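Local atomic coordinates of eukaryotic translation initiation factor 5A-2 (Arabidopsis thaliana, PDB entry 3HKS), a protein that binds the ribosome between its exit and peptidyl sites and promotes elongation and termination, rescuing ribosomes stalled on polyproline and other difficult sequences. Residues G129-A132 and Q133-G137; I81-S84 and S85-C88. One frame throughout, in Å; residues are numbered along the deposited sequence.

Contact 1 (G129-A132 and Q133-G137)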
loop_
_atom_site.group_PDB
_atom_site.type_symbol
_atom_site.label_atom_id
_atom_site.label_comp_id
_atom_site.label_asym_id
_atom_site.label_seq_id
_atom_site.Cartn_x
_atom_site.Cartn_y
_atom_site.Cartn_z
ATOM N N GLY A 129 16.277 -4.404 8.007
ATOM C CA GLY A 129 17.133 -4.121 6.863
ATOM C C GLY A 129 16.908 -2.720 6.305
ATOM O O GLY A 129 17.865 -1.987 6.012
ATOM N N LEU A 130 15.631 -2.363 6.161
ATOM C CA LEU A 130 15.209 -1.051 5.691
ATOM C C LEU A 130 15.640 0.045 6.659
ATOM O O LEU A 130 16.122 1.076 6.237
ATOM C CB LEU A 130 13.691 -1.025 5.489
ATOM C CG LEU A 130 13.069 -1.107 4.078
ATOM C CD1 LEU A 130 13.941 -1.791 3.022
ATOM C CD2 LEU A 130 11.661 -1.731 4.138
ATOM N N THR A 131 15.482 -0.206 7.953
ATOM C CA THR A 131 15.863 0.742 8.995
ATOM C C THR A 131 17.374 0.971 9.062
ATOM O O THR A 131 17.819 2.113 9.170
ATOM C CB THR A 131 15.258 0.339 10.368
ATOM O OG1 THR A 131 13.875 0.695 10.373
ATOM C CG2 THR A 131 15.948 1.046 11.551
ATOM N N ALA A 132 18.156 -0.105 8.989
ATOM C CA ALA A 132 19.606 0.014 8.963
ATOM C C ALA A 132 20.073 0.782 7.727
ATOM O O ALA A 132 20.997 1.592 7.817
ATOM C CB ALA A 132 20.260 -1.354 9.022
ATOM N N GLN A 133 19.449 0.525 6.578
ATOM C CA GLN A 133 19.771 1.267 5.350
ATOM C C GLN A 133 19.537 2.774 5.509
ATOM O O GLN A 133 20.370 3.580 5.075
ATOM C CB GLN A 133 18.941 0.768 4.162
ATOM C CG GLN A 133 19.396 -0.543 3.589
ATOM C CD GLN A 133 18.536 -0.979 2.428
ATOM O OE1 GLN A 133 18.675 -0.472 1.316
ATOM N NE2 GLN A 133 17.644 -1.924 2.677
ATOM N N MET A 134 18.402 3.131 6.117
ATOM C CA MET A 134 18.036 4.532 6.348
ATOM C C MET A 134 18.990 5.213 7.319
ATOM O O MET A 134 19.490 6.289 7.022
ATOM C CB MET A 134 16.591 4.657 6.856
ATOM C CG MET A 134 15.569 4.271 5.803
ATOM S SD MET A 134 13.875 4.285 6.392
ATOM C CE MET A 134 13.655 6.013 6.755
ATOM N N ARG A 135 19.232 4.567 8.466
ATOM C CA ARG A 135 20.081 5.104 9.514
ATOM C C ARG A 135 21.526 5.244 9.062
ATOM O O ARG A 135 22.154 6.270 9.325
ATOM C CB ARG A 135 20.009 4.255 10.792
ATOM C CG ARG A 135 18.671 4.296 11.544
ATOM C CD ARG A 135 18.784 3.607 12.914
ATOM N NE ARG A 135 19.686 4.378 13.777
ATOM C CZ ARG A 135 20.549 3.865 14.659
ATOM N NH1 ARG A 135 20.665 2.549 14.822
ATOM N NH2 ARG A 135 21.309 4.680 15.382
ATOM N N LEU A 136 22.047 4.211 8.399
ATOM C CA LEU A 136 23.413 4.233 7.874
ATOM C C LEU A 136 23.584 5.290 6.791
ATOM O O LEU A 136 24.531 6.050 6.836
ATOM C CB LEU A 136 23.821 2.868 7.318
ATOM C CG LEU A 136 25.229 2.720 6.726
ATOM C CD1 LEU A 136 26.299 2.877 7.805
ATOM C CD2 LEU A 136 25.368 1.358 6.037
ATOM N N GLY A 137 22.677 5.314 5.816
ATOM C CA GLY A 137 22.712 6.305 4.743
ATOM C C GLY A 137 22.650 7.734 5.263
ATOM O O GLY A 137 23.361 8.599 4.778
#
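Gln133 folds back over the carbonyl oxygen of Gly129, one turn earlier in helix 128-139, and uses it twice. The backbone bond, Gln133 N to Gly129 O, measures 3.0 Å; a second, weak one comes from the side-chain amide, NE2 to Gly129 O at 3.3 Å. With CG anti to its carbonyl carbon (chi1 -76°), the chain leans toward the preceding turn, and NE2 also lies 3.7 Å from CD1 of Leu130, an apolar neighbour. The inner side is denser. Met134 is buried, its CG 3.3 Å from Leu130 O, while its bent end runs away from the preceding turn to meet Ile157 and Val160 of strand 154-163 and Leu100 and Ile103 of strand 87-103. Leu130 joins it on Val160. One flank is looser: Thr131 CG2 comes no nearer than 4.1 Å to Arg135 CD, and the rest of the Arg135 chain leads away from the preceding turn. Thr131 OG1 bonds to the carbonyl of Pro125, just before the helix, and Asp127 OD1 takes the hydrogen bond of Leu130 N and a weak one of Gly129 N in the first turn. Gly129, Ala132 and Leu136 form the solvent side of this amphipathic helix, set against the OB-fold barrel. Regular bonds such as Arg135 N to Thr131 O (2.9 Å) fix the backbone, whereas the weak glutamine bond adds little to the hold on Gly129 O.

Contact 2 (I81-S84 and S85-C88)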
loop_
_atom_site.group_PDB
_atom_site.type_symbol
_atom_site.label_atom_id
_atom_site.label_comp_id
_atom_site.label_asym_id
_atom_site.label_seq_id
_atom_site.Cartn_x
_atom_site.Cartn_y
_atom_site.Cartn_z
ATOM N N ILE A 81 -17.497 -12.980 -1.304
ATOM C CA ILE A 81 -18.320 -13.347 -2.453
ATOM C C ILE A 81 -19.288 -12.192 -2.696
ATOM O O ILE A 81 -20.030 -11.794 -1.781
ATOM C CB ILE A 81 -19.088 -14.671 -2.247
ATOM C CG1 ILE A 81 -18.113 -15.847 -2.052
ATOM C CG2 ILE A 81 -19.997 -14.955 -3.464
ATOM C CD1 ILE A 81 -18.786 -17.143 -1.568
ATOM N N VAL A 82 -19.261 -11.656 -3.919
ATOM C CA VAL A 82 -20.020 -10.462 -4.291
ATOM C C VAL A 82 -20.776 -10.713 -5.606
ATOM O O VAL A 82 -20.189 -11.213 -6.566
ATOM C CB VAL A 82 -19.080 -9.205 -4.466
ATOM C CG1 VAL A 82 -19.886 -7.908 -4.521
ATOM C CG2 VAL A 82 -18.047 -9.098 -3.306
ATOM N N PRO A 83 -22.070 -10.347 -5.669
ATOM C CA PRO A 83 -22.754 -10.375 -6.962
ATOM C C PRO A 83 -22.000 -9.502 -7.936
ATOM O O PRO A 83 -21.569 -8.408 -7.556
ATOM C CB PRO A 83 -24.113 -9.734 -6.652
ATOM C CG PRO A 83 -24.320 -9.992 -5.219
ATOM C CD PRO A 83 -22.959 -9.865 -4.598
ATOM N N SER A 84 -21.835 -9.971 -9.173
ATOM C CA SER A 84 -21.039 -9.244 -10.171
ATOM C C SER A 84 -21.550 -7.829 -10.420
ATOM O O SER A 84 -20.779 -6.948 -10.831
ATOM C CB SER A 84 -20.953 -10.019 -11.490
ATOM O OG SER A 84 -22.235 -10.361 -11.979
ATOM N N SER A 85 -22.841 -7.621 -10.140
ATOM C CA SER A 85 -23.538 -6.365 -10.440
ATOM C C SER A 85 -23.526 -5.390 -9.263
ATOM O O SER A 85 -23.910 -4.237 -9.430
ATOM C CB SER A 85 -24.981 -6.632 -10.896
ATOM O OG SER A 85 -25.795 -7.045 -9.801
ATOM N N HIS A 86 -23.090 -5.842 -8.085
ATOM C CA HIS A 86 -22.939 -4.964 -6.924
ATOM C C HIS A 86 -21.551 -4.310 -6.963
ATOM O O HIS A 86 -20.611 -4.869 -7.531
ATOM C CB HIS A 86 -23.083 -5.733 -5.594
ATOM C CG HIS A 86 -24.495 -6.064 -5.200
ATOM N ND1 HIS A 86 -25.520 -6.231 -6.112
ATOM C CD2 HIS A 86 -25.037 -6.303 -3.982
ATOM C CE1 HIS A 86 -26.634 -6.540 -5.473
ATOM N NE2 HIS A 86 -26.366 -6.596 -4.180
ATOM N N ASN A 87 -21.426 -3.131 -6.356
ATOM C CA ASN A 87 -20.126 -2.465 -6.238
ATOM C C ASN A 87 -19.292 -3.059 -5.138
ATOM O O ASN A 87 -19.793 -3.386 -4.069
ATOM C CB ASN A 87 -20.258 -0.966 -5.940
ATOM C CG ASN A 87 -20.871 -0.210 -7.054
ATOM O OD1 ASN A 87 -20.671 -0.533 -8.213
ATOM N ND2 ASN A 87 -21.634 0.813 -6.716
ATOM N N CYS A 88 -18.004 -3.181 -5.415
ATOM C CA CYS A 88 -17.011 -3.320 -4.363
ATOM C C CYS A 88 -16.534 -1.917 -4.029
ATOM O O CYS A 88 -16.681 -1.000 -4.832
ATOM C CB CYS A 88 -15.842 -4.164 -4.865
ATOM S SG CYS A 88 -16.293 -5.867 -5.110
#
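His86 lies against Pro83 across a tight turn, and its side chain can be followed outward atom by atom. CB sits 3.6 Å from Pro83 O and 4.0 Å from CG1 of Val82, so the first carbon already bridges two residues of the incoming strand. From there CG departs anti to the carbonyl carbon (chi1 -78°), which carries the imidazole over the pyrrolidine. ND1 comes 3.8 Å from Pro83 CB; CD2, the other neighbour of CG in the ring, meets Pro83 CG and CD; at the far end CE1 and NE2 remain near Pro83 CG, and this proline carbon stands over the middle of the ring, 3.9 Å from its centroid and only 6° off the normal, a CH-pi contact made over the face. The frame beneath is a type I beta turn from Pro83 to His86, closed by His86 N to Pro83 O at 3.0 Å. It leads strand 77-83 of the SH3-like N-terminal domain into strand 87-103. At its corner Ser84 directs OG to the carbonyl of Ala63. On the inner side, Val82 before the turn and Cys88 after it meet: chi1 of Val82 (-166°) puts CG2 anti to the carbonyl carbon, and both methyls approach SG of the buried Cys88, CG2 closest at 4.1 Å. Both side chains also touch Phe67 of strand 64-71 and Ala31.

In the fold
Following the chain from the N terminus, contact 2 comes first: it closes the short turn by which strand 77-83, at the edge of the four-stranded sheet, passes into strand 87-103. That long, interrupted strand pairs first with strand 26-30, then with 109-112 and 142-151 of the C-terminal, OB-fold part, so the turn stands at the start of the passage from one domain to the other. Contact 1 follows after strand 118-119, within helix 128-139, before strands 142-151 and 154-163 complete the chain. The two neither nest nor cross. Their centres lie about 43 Å apart, on opposite sides of the chain's centre, one in each domain; strand 87-103 links them, beginning at contact 2 and later meeting Met134 and Arg135.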